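Local coordinates for SGNH-hydrolase family esterase (Altererythrobacter indicus, PDB 7C2A), which hydrolyses esters as a member of the SGNH-hydrolase family, possibly with lysophospholipids among its substrates, at residues E73-E78 with R107-L112; I100-Q105 with E139-K144; M116-N121 with R128-I133; V7-G12 with Q59-V64; L15-G20 with G48-T53. All blocks are in the same frame, centred on the assembly; numbering follows the deposited sequence.

In the fold
The five contacts trace how a parallel sheet is flanked by helices and topped by loops, some probably bordering the active site. Contact 1 pairs strands 74-78 and 111-114. Contact 4, its centre about 9 Å away, packs helix 54-66, nearly antiparallel, on the adjoining strand 6-12. The centre of contact 2, where helix 90-106 meets the end of helix 133-140, is about 8 Å from that of contact 1. Contacts 3 and 5 meet through Met116 and Leu15. The GDSL signature runs from Gly12 of contact 4 to Leu15 of contact 5, which therefore probably borders the catalytic pocket; its Tyr19 side chain is about 8 Å from a cadmium ion. An Asp52-Arg60 salt bridge connects contacts 5 and 4.

Contact 1: E73-E78 with R107-L112; sequences ELAIVE and RKIPIL
Pro110 O is approached by two groups of the adjacent strand: Ala75 N gives it a hydrogen bond of 2.8 Å, and Leu74 CA adds a weaker CA-H...O contact. The pattern recurs at Ala75 O, which accepts Leu112 N at 2.9 Å together with Ile111 CA. Val77 N bonds the next carbonyl, and Ile76 CA lies 3.2 Å from that same Leu112 O. The ladder bridges Ala75 to Ile111 and Ile76 to Leu112 in parallel register. These are neighbouring strands of the five-stranded sheet, and helix 90-106 lies on the beta-alpha-beta crossover between them; Lys108, at positive phi, closes that helix in a Schellman motif. Leu74 starts away from its partner, but with CG anti to the backbone N (chi1 169°) it brings CD1 back to 3.6 Å from Pro110 O and alongside Leu112 CB. On the face of Ala75, its CB meets Ile109 CG2 at 3.8 Å. Pro110 sets ring atom CD 3.4 Å from Glu73 O, while the Glu73 carboxylate turns to a salt bridge with Arg6.

Contact 2: I100-Q105 with E139-K144; sequences ILEELQ and EKYDAK
Tyr141 and Glu102 make the polar grip: the tyrosine OH donates a 2.7 Å hydrogen bond to Glu102 OE2, arriving from above the carboxylate, 42° out of that plane. The extended Glu102 chain, with CG beside the backbone N, crosses the tyrosine obliquely and leaves CG 3.3 Å from Tyr141 CE1, a tight fit. Lys140 NZ stands 4.9 Å from Glu102 OE2, too far for a salt bridge but near enough perhaps to favour the charged carboxylate. Among apolar contacts, Leu101 CB lies over one ring face, offset toward the rim, in a CH-pi contact 4.2 Å from the Tyr141 centroid; CG of Lys140, the residue just before Tyr141, is similarly offset over the opposite face. Gln105 uses both ends of its amide: OE1 lies at the ring edge, in plane, and NE2 donates at 2.8 Å to a water that donates to Lys140 O and Asp142 OD2. Asp142 ends helix 133-140 in a Schellman motif ahead of strand 144-146, while Leu101 continues inward to Val77 and Ile111 of the central strands.

Contact 3: M116-N121 with R128-I133; sequences MRAPPN and REFDGI
The loop backbone passes closest to helix 124-131 where Arg117 CA comes within 5.3 Å of Asp131 CA. Asp131 carries the polar part of the contact. Its OD1 accepts Ala118 N at 2.8 Å through the syn lone pair, in a fairly straight bond with an N-H...O angle of 161°. The second oxygen, OD2, takes a bond from Gln127 NE2 and another from a water, 2.7 Å away, that also donates to Ala118 O. Arg117 folds at chi2 (-72°), which puts CD 3.5 Å from Asp131 OD2. Its NE is 4.3 Å from that oxygen, which lies well out of the guanidinium plane, so charge alone acts between them. Instead, NE donates to a second water, which gives its own hydrogens to Met116 O and Asp131 O and thereby bridges the backbones. The apolar part falls to Phe130, whose ring adopts two conformations and in one of them packs beside Met116 CB and Ala118 CB. Leu84 of helix 81-85 touches both Phe130 and Ala118, and Arg117 rests on Pro147 and Phe148, just beyond strand 144-146.

Contact 4: V7-G12 with Q59-V64; sequences VILAFG and QRIKFV
The Phe11 ring is sandwiched between two consecutive residues of helix 54-66. Ile61 CD1 stands over the centre of one face in a CH-pi contact, 3.7 Å from the Phe11 centroid. Against the opposite face lies the guanidinium of Arg60, planes 30° apart and centres 4.3 Å from each other, with Arg60 NH1 3.4 Å from Phe11 CE1. At the rim of this stack Arg60 NH2 lies 3.1 Å from Gly12 O. Val64 CG2 closes the ring edge, 4.0 Å from Phe11 CE1, while its other branch, CG1, meets Leu9 CD1. Arg60 can reach the ring face opposite Ile61 because CG falls between the backbone N and carbonyl carbon (chi1 68°) and the chain then runs extended to NE. The next shell fixes the guanidinium: NE forms a salt bridge with Asp52, and NH1 donates to Ala47 O. Farther out, helix 54-66 runs nearly antiparallel to strand 6-12 (161°) on the crossover from strand 42-48 to strand 74-78. Leu79 also packs on Phe11. Chemically, the arrangement pairs a cation-pi stack with a salt bridge, so the arginine charge in this largely buried layer is probably balanced by Asp52 and further stabilised by the pi face of Phe11.

Contact 5: L15-G20 with G48-T53; sequences LFAGYG and GVSGDT
Ala17, Gly48 and Ser50 bury most of the surface between the end of helix 14-17 and the loop after strand 42-48, which touch without a direct hydrogen bond. Gly48, lacking a side chain, allows its CA to approach Ala17 CA to 4.2 Å and Phe16 CB to 3.9 Å. The methyl group of Ala17 then lies against the following peptide, 3.6 Å from Gly48 O, and meets the hydroxyl of Ser50, OG to CB 3.7 Å. Ser50 OG stays beside its backbone N (chi1 -68°), where it faces both this methyl group and Tyr19 CB, the latter at 3.9 Å. Segment 15-20 opens on the leucine of the GDSL signature, and the preceding Ser14, the nucleophile position in SGNH hydrolases, touches both Ser50 and Tyr19. Ser50 and Gly51 occupy the centre of a type II beta turn, closed by Asp52 N donating to Val49 O at 3.1 Å; in relatives the glycine of this block helps form the oxyanion hole, so Gly51 may do likewise. Gly18, at positive phi, lets the chain leave helix 14-17 toward Tyr19. From outside the two segments, Asn46 binds both sides, donating through ND2 to Phe16 O and accepting Gly48 N at OD1.

Contact 1: E73-E78 with R107-L112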
# COMPACT_ATOMS: atom_id res chain seq x y z
N GLU A 73 2.24 -18.82 -6.67
CA GLU A 73 2.72 -19.69 -5.61
C GLU A 73 2.82 -18.98 -4.27
O GLU A 73 2.98 -19.63 -3.23
CB GLU A 73 4.05 -20.32 -6.03
CG GLU A 73 3.93 -21.10 -7.35
CD GLU A 73 5.27 -21.53 -7.93
OE1 GLU A 73 5.69 -20.94 -8.95
OE2 GLU A 73 5.88 -22.46 -7.37
N LEU A 74 2.68 -17.66 -4.27
CA LEU A 74 2.63 -16.82 -3.08
C LEU A 74 1.95 -15.55 -3.53
O LEU A 74 2.21 -15.07 -4.64
CB LEU A 74 4.04 -16.49 -2.58
CG LEU A 74 4.17 -15.41 -1.50
CD1 LEU A 74 3.54 -15.88 -0.20
CD2 LEU A 74 5.63 -15.06 -1.27
N ALA A 75 1.08 -15.01 -2.68
CA ALA A 75 0.46 -13.71 -2.91
C ALA A 75 0.89 -12.77 -1.80
O ALA A 75 0.69 -13.08 -0.62
CB ALA A 75 -1.07 -13.81 -2.92
N ILE A 76 1.46 -11.64 -2.18
CA ILE A 76 1.82 -10.58 -1.24
C ILE A 76 0.75 -9.52 -1.33
O ILE A 76 0.52 -8.95 -2.40
CB ILE A 76 3.20 -9.99 -1.57
CG1 ILE A 76 4.27 -11.08 -1.70
CG2 ILE A 76 3.57 -8.95 -0.52
CD1 ILE A 76 5.64 -10.58 -2.18
N VAL A 77 0.08 -9.23 -0.21
CA VAL A 77 -1.07 -8.32 -0.21
C VAL A 77 -0.68 -7.07 0.56
O VAL A 77 -0.32 -7.14 1.74
CB VAL A 77 -2.32 -8.98 0.39
CG1 VAL A 77 -3.46 -7.98 0.48
CG2 VAL A 77 -2.73 -10.19 -0.42
N GLU A 78 -0.78 -5.92 -0.11
CA GLU A 78 -0.31 -4.64 0.41
C GLU A 78 -1.38 -3.59 0.12
O GLU A 78 -1.33 -2.92 -0.91
CB GLU A 78 1.02 -4.29 -0.25
CG GLU A 78 1.61 -2.96 0.13
CD GLU A 78 1.23 -1.83 -0.82
OE1 GLU A 78 0.88 -0.75 -0.30
OE2 GLU A 78 1.29 -2.00 -2.06
N ARG A 107 -8.34 -20.61 -2.95
CA ARG A 107 -7.50 -21.16 -4.00
C ARG A 107 -6.22 -21.77 -3.47
O ARG A 107 -5.36 -22.16 -4.26
CB ARG A 107 -7.18 -20.08 -5.03
CG ARG A 107 -8.41 -19.40 -5.60
CD ARG A 107 -8.06 -18.63 -6.84
NE ARG A 107 -9.17 -17.79 -7.27
CZ ARG A 107 -9.39 -17.46 -8.54
NH1 ARG A 107 -8.61 -17.91 -9.50
NH2 ARG A 107 -10.42 -16.69 -8.84
N LYS A 108 -6.07 -21.84 -2.15
CA LYS A 108 -4.89 -22.43 -1.52
C LYS A 108 -3.60 -21.73 -1.94
O LYS A 108 -2.56 -22.36 -2.14
CB LYS A 108 -4.82 -23.94 -1.74
CG LYS A 108 -6.06 -24.65 -1.22
CD LYS A 108 -5.84 -26.14 -1.02
CE LYS A 108 -6.94 -26.72 -0.14
NZ LYS A 108 -6.45 -27.88 0.66
N ILE A 109 -3.65 -20.41 -2.08
CA ILE A 109 -2.48 -19.59 -2.39
C ILE A 109 -1.93 -19.03 -1.09
O ILE A 109 -2.64 -18.30 -0.39
CB ILE A 109 -2.83 -18.46 -3.37
CG1 ILE A 109 -3.31 -19.06 -4.70
CG2 ILE A 109 -1.62 -17.56 -3.57
CD1 ILE A 109 -3.88 -18.04 -5.65
N PRO A 110 -0.69 -19.36 -0.72
CA PRO A 110 -0.09 -18.79 0.49
C PRO A 110 -0.06 -17.27 0.45
O PRO A 110 0.10 -16.66 -0.61
CB PRO A 110 1.32 -19.37 0.49
CG PRO A 110 1.23 -20.63 -0.32
CD PRO A 110 0.22 -20.32 -1.39
N ILE A 111 -0.16 -16.67 1.63
CA ILE A 111 -0.32 -15.22 1.77
C ILE A 111 0.81 -14.65 2.62
O ILE A 111 1.10 -15.16 3.72
CB ILE A 111 -1.65 -14.88 2.45
CG1 ILE A 111 -2.84 -15.42 1.65
CG2 ILE A 111 -1.78 -13.37 2.67
CD1 ILE A 111 -4.10 -15.52 2.46
N LEU A 112 1.40 -13.56 2.15
CA LEU A 112 2.21 -12.67 2.97
C LEU A 112 1.51 -11.31 3.00
O LEU A 112 1.28 -10.70 1.95
CB LEU A 112 3.62 -12.53 2.40
CG LEU A 112 4.54 -11.54 3.11
CD1 LEU A 112 4.77 -11.96 4.55
CD2 LEU A 112 5.86 -11.42 2.36

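Contact 2: I100-Q105 with E139-K144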
# COMPACT_ATOMS: atom_id res chain seq x y z
N ILE A 100 -10.46 -10.36 0.39
CA ILE A 100 -9.31 -10.66 -0.46
C ILE A 100 -8.60 -11.92 0.02
O ILE A 100 -8.29 -12.83 -0.76
CB ILE A 100 -8.34 -9.47 -0.50
CG1 ILE A 100 -9.01 -8.25 -1.14
CG2 ILE A 100 -7.06 -9.84 -1.26
CD1 ILE A 100 -8.28 -6.96 -0.90
N LEU A 101 -8.34 -12.00 1.33
CA LEU A 101 -7.60 -13.14 1.85
C LEU A 101 -8.43 -14.41 1.76
O LEU A 101 -7.88 -15.49 1.53
CB LEU A 101 -7.16 -12.88 3.29
CG LEU A 101 -6.31 -11.63 3.51
CD1 LEU A 101 -5.69 -11.68 4.89
CD2 LEU A 101 -5.25 -11.46 2.44
N GLU A 102 -9.75 -14.29 1.89
CA GLU A 102 -10.61 -15.46 1.77
C GLU A 102 -10.56 -16.03 0.36
O GLU A 102 -10.58 -17.26 0.18
CB GLU A 102 -12.04 -15.10 2.15
CG GLU A 102 -12.27 -15.20 3.64
CD GLU A 102 -13.60 -14.65 4.12
OE1 GLU A 102 -14.45 -14.29 3.27
OE2 GLU A 102 -13.78 -14.58 5.35
N GLU A 103 -10.53 -15.17 -0.66
CA GLU A 103 -10.40 -15.66 -2.02
C GLU A 103 -9.06 -16.36 -2.24
O GLU A 103 -9.01 -17.44 -2.86
CB GLU A 103 -10.59 -14.49 -2.99
CG GLU A 103 -10.44 -14.88 -4.46
CD GLU A 103 -11.50 -15.86 -4.94
OE1 GLU A 103 -12.53 -16.03 -4.27
OE2 GLU A 103 -11.28 -16.49 -6.00
N LEU A 104 -7.97 -15.78 -1.75
CA LEU A 104 -6.66 -16.43 -1.87
C LEU A 104 -6.66 -17.77 -1.14
O LEU A 104 -6.14 -18.77 -1.66
CB LEU A 104 -5.57 -15.51 -1.33
CG LEU A 104 -5.34 -14.27 -2.19
CD1 LEU A 104 -4.57 -13.20 -1.41
CD2 LEU A 104 -4.61 -14.61 -3.47
N GLN A 105 -7.24 -17.81 0.06
CA GLN A 105 -7.29 -19.05 0.83
C GLN A 105 -8.13 -20.11 0.12
O GLN A 105 -7.78 -21.29 0.13
CB GLN A 105 -7.86 -18.75 2.21
CG GLN A 105 -7.54 -19.78 3.27
CD GLN A 105 -7.94 -19.31 4.65
OE1 GLN A 105 -9.08 -18.90 4.86
NE2 GLN A 105 -7.01 -19.35 5.59
N GLU A 139 -3.47 -13.53 11.74
CA GLU A 139 -3.84 -14.67 12.57
C GLU A 139 -5.04 -15.39 11.99
O GLU A 139 -5.04 -16.62 11.87
CB GLU A 139 -4.15 -14.19 13.99
CG GLU A 139 -4.09 -15.29 15.05
CD GLU A 139 -5.37 -16.10 15.13
OE1 GLU A 139 -6.42 -15.62 14.67
OE2 GLU A 139 -5.32 -17.23 15.67
N LYS A 140 -6.08 -14.64 11.62
CA LYS A 140 -7.32 -15.27 11.21
C LYS A 140 -7.13 -16.10 9.95
O LYS A 140 -7.70 -17.19 9.83
CB LYS A 140 -8.38 -14.20 10.99
CG LYS A 140 -9.72 -14.77 10.57
CD LYS A 140 -10.80 -13.70 10.54
CE LYS A 140 -12.11 -14.25 9.99
NZ LYS A 140 -13.20 -13.25 10.08
N TYR A 141 -6.32 -15.61 9.01
CA TYR A 141 -6.18 -16.26 7.71
C TYR A 141 -4.88 -17.02 7.56
O TYR A 141 -4.52 -17.40 6.44
CB TYR A 141 -6.40 -15.24 6.59
CG TYR A 141 -7.82 -14.75 6.60
CD1 TYR A 141 -8.84 -15.55 6.12
CD2 TYR A 141 -8.16 -13.52 7.15
CE1 TYR A 141 -10.15 -15.13 6.16
CE2 TYR A 141 -9.47 -13.09 7.19
CZ TYR A 141 -10.47 -13.90 6.69
OH TYR A 141 -11.78 -13.47 6.74
N ASP A 142 -4.18 -17.29 8.67
CA ASP A 142 -2.93 -18.04 8.66
C ASP A 142 -1.96 -17.49 7.63
O ASP A 142 -1.36 -18.22 6.83
CB ASP A 142 -3.17 -19.54 8.46
CG ASP A 142 -4.06 -20.14 9.53
OD1 ASP A 142 -3.79 -19.90 10.73
OD2 ASP A 142 -5.03 -20.85 9.19
N ALA A 143 -1.81 -16.17 7.64
CA ALA A 143 -0.92 -15.48 6.73
C ALA A 143 0.33 -15.04 7.48
O ALA A 143 0.26 -14.68 8.66
CB ALA A 143 -1.60 -14.26 6.14
N LYS A 144 1.46 -15.06 6.79
CA LYS A 144 2.64 -14.43 7.36
C LYS A 144 2.47 -12.92 7.28
O LYS A 144 1.76 -12.40 6.42
CB LYS A 144 3.88 -14.90 6.62
CG LYS A 144 4.21 -16.37 6.94
CD LYS A 144 5.36 -16.90 6.13
CE LYS A 144 5.85 -18.24 6.68
NZ LYS A 144 5.09 -19.39 6.12
O HOH W 1 -7.64 -19.65 8.30

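Contact 3: M116-N121 with R128-I133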
# COMPACT_ATOMS: atom_id res chain seq x y z
N MET A 116 0.36 -2.15 7.31
CA MET A 116 0.36 -0.68 7.09
C MET A 116 0.17 -0.01 8.45
O MET A 116 -0.45 -0.62 9.33
CB MET A 116 -0.76 -0.25 6.14
CG MET A 116 -0.71 -0.95 4.78
SD MET A 116 0.89 -0.82 3.92
CE MET A 116 1.00 0.95 3.67
N ARG A 117 0.69 1.20 8.61
CA ARG A 117 0.59 1.93 9.91
C ARG A 117 -0.00 3.31 9.66
O ARG A 117 0.35 3.95 8.66
CB ARG A 117 1.96 2.03 10.57
CG ARG A 117 2.51 0.68 11.03
CD ARG A 117 1.76 0.17 12.25
NE ARG A 117 2.23 -1.13 12.67
CZ ARG A 117 3.38 -1.36 13.29
NH1 ARG A 117 4.20 -0.36 13.58
NH2 ARG A 117 3.71 -2.59 13.63
N ALA A 118 -0.86 3.75 10.57
CA ALA A 118 -1.51 5.06 10.41
C ALA A 118 -0.59 6.15 10.96
O ALA A 118 0.04 5.94 12.00
CB ALA A 118 -2.84 5.06 11.12
N PRO A 119 -0.53 7.34 10.32
CA PRO A 119 0.24 8.45 10.86
C PRO A 119 -0.62 9.09 11.96
O PRO A 119 -1.82 8.90 12.01
CB PRO A 119 0.42 9.36 9.64
CG PRO A 119 -0.84 9.13 8.84
CD PRO A 119 -1.15 7.66 9.03
N PRO A 120 -0.03 9.90 12.84
CA PRO A 120 -0.78 10.51 13.95
C PRO A 120 -1.85 11.57 13.63
O PRO A 120 -2.69 11.76 14.47
CB PRO A 120 0.34 11.16 14.77
CG PRO A 120 1.41 11.46 13.75
CD PRO A 120 1.39 10.24 12.85
N ASN A 121 -2.02 11.87 12.31
CA ASN A 121 -2.92 12.97 11.95
C ASN A 121 -4.38 12.65 12.29
O ASN A 121 -5.12 13.52 12.74
CB ASN A 121 -2.78 13.31 10.47
CG ASN A 121 -3.49 14.61 10.10
OD1 ASN A 121 -3.28 15.65 10.73
ND2 ASN A 121 -4.34 14.54 9.09
N ARG A 128 -4.84 3.44 16.45
CA ARG A 128 -4.76 2.11 17.11
C ARG A 128 -5.69 1.13 16.39
O ARG A 128 -5.30 -0.02 16.18
CB ARG A 128 -5.17 2.23 18.58
CG ARG A 128 -4.10 2.84 19.47
CD ARG A 128 -4.59 2.85 20.91
NE ARG A 128 -5.77 3.69 21.09
CZ ARG A 128 -5.81 4.75 21.88
NH1 ARG A 128 -4.74 5.09 22.57
NH2 ARG A 128 -6.92 5.46 21.98
N GLU A 129 -6.90 1.58 16.04
CA GLU A 129 -7.87 0.68 15.37
C GLU A 129 -7.34 0.24 14.01
O GLU A 129 -7.37 -0.95 13.71
CB GLU A 129 -9.23 1.38 15.21
CG GLU A 129 -10.33 0.42 14.80
CD GLU A 129 -11.65 1.05 14.40
OE1 GLU A 129 -11.84 2.25 14.62
OE2 GLU A 129 -12.49 0.31 13.87
N PHE A 130 -6.80 1.19 13.24
CA PHE A 130 -6.30 0.83 11.89
C PHE A 130 -5.09 -0.10 11.99
O PHE A 130 -5.06 -1.13 11.31
CB PHE A 130 -5.91 2.11 11.14
CG PHE A 130 -5.30 1.82 9.80
CD1 PHE A 130 -6.11 1.62 8.70
CD2 PHE A 130 -3.92 1.70 9.65
CE1 PHE A 130 -5.55 1.34 7.46
CE2 PHE A 130 -3.37 1.42 8.41
CZ PHE A 130 -4.19 1.24 7.32
N ASP A 131 -4.14 0.23 12.86
CA ASP A 131 -2.92 -0.57 12.94
C ASP A 131 -3.23 -2.01 13.33
O ASP A 131 -2.56 -2.93 12.85
CB ASP A 131 -1.95 0.03 13.96
CG ASP A 131 -1.31 1.32 13.49
OD1 ASP A 131 -1.60 1.80 12.38
OD2 ASP A 131 -0.49 1.85 14.27
N GLY A 132 -4.23 -2.21 14.17
CA GLY A 132 -4.53 -3.55 14.66
C GLY A 132 -5.19 -4.47 13.65
O GLY A 132 -5.28 -5.68 13.91
N ILE A 133 -5.65 -3.95 12.52
CA ILE A 133 -6.34 -4.86 11.59
C ILE A 133 -5.38 -5.87 10.99
O ILE A 133 -5.77 -7.00 10.69
CB ILE A 133 -7.17 -4.13 10.51
CG1 ILE A 133 -6.29 -3.51 9.43
CG2 ILE A 133 -8.10 -3.11 11.15
CD1 ILE A 133 -7.07 -2.83 8.30
O HOH W 2 -0.23 -2.37 11.48
O HOH W 3 1.06 3.94 13.60

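Contact 4: V7-G12 with Q59-V64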
# COMPACT_ATOMS: atom_id res chain seq x y z
N VAL A 7 6.31 -18.16 -9.37
CA VAL A 7 5.39 -17.07 -9.63
C VAL A 7 4.88 -16.48 -8.33
O VAL A 7 4.33 -17.19 -7.48
CB VAL A 7 4.24 -17.56 -10.52
CG1 VAL A 7 3.24 -16.44 -10.75
CG2 VAL A 7 4.80 -18.08 -11.85
N ILE A 8 5.06 -15.17 -8.16
CA ILE A 8 4.60 -14.45 -6.98
C ILE A 8 3.69 -13.33 -7.44
O ILE A 8 4.04 -12.58 -8.35
CB ILE A 8 5.78 -13.88 -6.17
CG1 ILE A 8 6.74 -14.99 -5.74
CG2 ILE A 8 5.27 -13.08 -4.97
CD1 ILE A 8 8.01 -14.50 -5.08
N LEU A 9 2.52 -13.22 -6.82
CA LEU A 9 1.61 -12.10 -7.09
C LEU A 9 1.88 -10.97 -6.10
O LEU A 9 1.77 -11.18 -4.89
CB LEU A 9 0.17 -12.58 -6.95
CG LEU A 9 -0.88 -11.49 -7.15
CD1 LEU A 9 -0.86 -10.98 -8.59
CD2 LEU A 9 -2.28 -11.99 -6.80
N ALA A 10 2.21 -9.79 -6.61
CA ALA A 10 2.36 -8.59 -5.78
C ALA A 10 1.09 -7.76 -5.95
O ALA A 10 0.93 -7.04 -6.93
CB ALA A 10 3.62 -7.82 -6.18
N PHE A 11 0.17 -7.88 -4.99
CA PHE A 11 -1.17 -7.31 -5.09
C PHE A 11 -1.24 -6.11 -4.16
O PHE A 11 -1.30 -6.29 -2.94
CB PHE A 11 -2.20 -8.37 -4.71
CG PHE A 11 -3.62 -8.00 -5.03
CD1 PHE A 11 -4.08 -8.02 -6.34
CD2 PHE A 11 -4.51 -7.63 -4.02
CE1 PHE A 11 -5.40 -7.68 -6.65
CE2 PHE A 11 -5.83 -7.30 -4.32
CZ PHE A 11 -6.28 -7.32 -5.63
N GLY A 12 -1.20 -4.91 -4.70
CA GLY A 12 -1.12 -3.73 -3.87
C GLY A 12 -1.48 -2.45 -4.57
O GLY A 12 -2.21 -2.44 -5.55
N GLN A 59 -12.60 -5.72 -5.30
CA GLN A 59 -13.36 -5.73 -6.54
C GLN A 59 -12.63 -6.46 -7.66
O GLN A 59 -13.27 -7.04 -8.54
CB GLN A 59 -13.66 -4.31 -6.97
CG GLN A 59 -14.67 -4.21 -8.10
CD GLN A 59 -16.07 -4.60 -7.65
OE1 GLN A 59 -16.48 -4.25 -6.55
NE2 GLN A 59 -16.79 -5.32 -8.49
N ARG A 60 -11.29 -6.47 -7.64
CA ARG A 60 -10.50 -7.00 -8.75
C ARG A 60 -9.75 -8.28 -8.43
O ARG A 60 -9.15 -8.85 -9.35
CB ARG A 60 -9.55 -5.96 -9.35
CG ARG A 60 -8.43 -5.54 -8.43
CD ARG A 60 -7.42 -4.61 -9.14
NE ARG A 60 -6.50 -4.05 -8.15
CZ ARG A 60 -5.21 -4.36 -8.03
NH1 ARG A 60 -4.63 -5.19 -8.89
NH2 ARG A 60 -4.50 -3.83 -7.05
N ILE A 61 -9.75 -8.78 -7.19
CA ILE A 61 -8.88 -9.91 -6.87
C ILE A 61 -9.20 -11.14 -7.72
O ILE A 61 -8.29 -11.80 -8.22
CB ILE A 61 -8.84 -10.20 -5.36
CG1 ILE A 61 -7.88 -11.37 -5.07
CG2 ILE A 61 -10.23 -10.53 -4.80
CD1 ILE A 61 -6.39 -11.10 -5.39
N LYS A 62 -10.48 -11.46 -7.89
CA LYS A 62 -10.83 -12.63 -8.70
C LYS A 62 -10.37 -12.45 -10.14
O LYS A 62 -9.79 -13.37 -10.74
CB LYS A 62 -12.34 -12.87 -8.66
CG LYS A 62 -12.85 -13.61 -7.43
CD LYS A 62 -14.38 -13.77 -7.51
CE LYS A 62 -14.95 -14.48 -6.29
NZ LYS A 62 -14.61 -15.93 -6.26
N PHE A 63 -10.61 -11.28 -10.72
CA PHE A 63 -10.20 -11.03 -12.10
C PHE A 63 -8.69 -11.14 -12.25
O PHE A 63 -8.20 -11.74 -13.22
CB PHE A 63 -10.65 -9.62 -12.51
CG PHE A 63 -10.24 -9.24 -13.90
CD1 PHE A 63 -11.00 -9.63 -14.99
CD2 PHE A 63 -9.08 -8.51 -14.14
CE1 PHE A 63 -10.64 -9.29 -16.27
CE2 PHE A 63 -8.71 -8.17 -15.43
CZ PHE A 63 -9.49 -8.57 -16.50
N VAL A 64 -7.93 -10.57 -11.32
CA VAL A 64 -6.48 -10.63 -11.39
C VAL A 64 -6.01 -12.08 -11.33
O VAL A 64 -5.14 -12.50 -12.12
CB VAL A 64 -5.85 -9.76 -10.28
CG1 VAL A 64 -4.36 -10.04 -10.15
CG2 VAL A 64 -6.08 -8.29 -10.58

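Contact 5: L15-G20 with G48-T53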
# COMPACT_ATOMS: atom_id res chain seq x y z
N LEU A 15 2.55 1.66 -3.73
CA LEU A 15 3.82 1.16 -3.22
C LEU A 15 4.31 -0.07 -3.98
O LEU A 15 5.51 -0.37 -3.93
CB LEU A 15 3.70 0.84 -1.73
CG LEU A 15 3.29 1.99 -0.81
CD1 LEU A 15 3.21 1.52 0.62
CD2 LEU A 15 4.27 3.16 -0.92
N PHE A 16 3.41 -0.80 -4.64
CA PHE A 16 3.82 -1.85 -5.55
C PHE A 16 3.87 -1.38 -7.00
O PHE A 16 4.74 -1.83 -7.75
CB PHE A 16 2.88 -3.06 -5.44
CG PHE A 16 3.14 -3.95 -4.24
CD1 PHE A 16 4.12 -3.65 -3.31
CD2 PHE A 16 2.39 -5.10 -4.07
CE1 PHE A 16 4.35 -4.50 -2.23
CE2 PHE A 16 2.61 -5.94 -2.99
CZ PHE A 16 3.59 -5.65 -2.08
N ALA A 17 2.97 -0.48 -7.40
CA ALA A 17 2.97 -0.00 -8.79
C ALA A 17 4.24 0.76 -9.14
O ALA A 17 4.61 0.82 -10.32
CB ALA A 17 1.75 0.89 -9.04
N GLY A 18 4.90 1.36 -8.16
CA GLY A 18 6.11 2.13 -8.42
C GLY A 18 5.83 3.57 -8.80
O GLY A 18 6.51 4.13 -9.67
N TYR A 19 4.84 4.18 -8.15
CA TYR A 19 4.45 5.55 -8.48
C TYR A 19 5.64 6.49 -8.33
O TYR A 19 6.33 6.50 -7.31
CB TYR A 19 3.31 5.99 -7.57
CG TYR A 19 3.04 7.48 -7.65
CD1 TYR A 19 2.27 8.01 -8.67
CD2 TYR A 19 3.57 8.35 -6.71
CE1 TYR A 19 2.03 9.36 -8.76
CE2 TYR A 19 3.35 9.71 -6.79
CZ TYR A 19 2.57 10.21 -7.81
OH TYR A 19 2.34 11.56 -7.88
N GLY A 20 5.87 7.30 -9.37
CA GLY A 20 6.95 8.27 -9.37
C GLY A 20 8.30 7.72 -9.72
O GLY A 20 9.28 8.48 -9.74
N GLY A 48 0.18 -4.04 -8.67
CA GLY A 48 -0.03 -2.80 -7.96
C GLY A 48 -0.83 -1.83 -8.82
O GLY A 48 -0.59 -1.69 -10.02
N VAL A 49 -1.81 -1.19 -8.21
CA VAL A 49 -2.61 -0.17 -8.88
C VAL A 49 -2.61 1.06 -7.99
O VAL A 49 -3.07 1.01 -6.85
CB VAL A 49 -4.05 -0.64 -9.14
CG1 VAL A 49 -4.87 0.50 -9.72
CG2 VAL A 49 -4.04 -1.82 -10.08
N SER A 50 -2.07 2.16 -8.51
CA SER A 50 -1.98 3.42 -7.73
C SER A 50 -3.38 3.86 -7.28
O SER A 50 -4.30 3.80 -8.10
CB SER A 50 -1.27 4.49 -8.51
OG SER A 50 0.09 4.13 -8.68
N GLY A 51 -3.51 4.24 -6.01
CA GLY A 51 -4.79 4.73 -5.46
C GLY A 51 -5.77 3.64 -5.07
O GLY A 51 -6.84 3.98 -4.57
N ASP A 52 -5.42 2.36 -5.25
CA ASP A 52 -6.37 1.28 -4.90
C ASP A 52 -6.66 1.26 -3.40
O ASP A 52 -5.72 1.21 -2.59
CB ASP A 52 -5.82 -0.10 -5.26
CG ASP A 52 -6.61 -0.81 -6.35
OD1 ASP A 52 -7.16 -0.11 -7.22
OD2 ASP A 52 -6.64 -2.03 -6.33
N THR A 53 -7.94 1.29 -3.05
CA THR A 53 -8.37 1.10 -1.65
C THR A 53 -8.56 -0.41 -1.44
O THR A 53 -8.48 -1.19 -2.40
CB THR A 53 -9.73 1.75 -1.42
OG1 THR A 53 -10.61 1.19 -2.39
CG2 THR A 53 -9.71 3.26 -1.55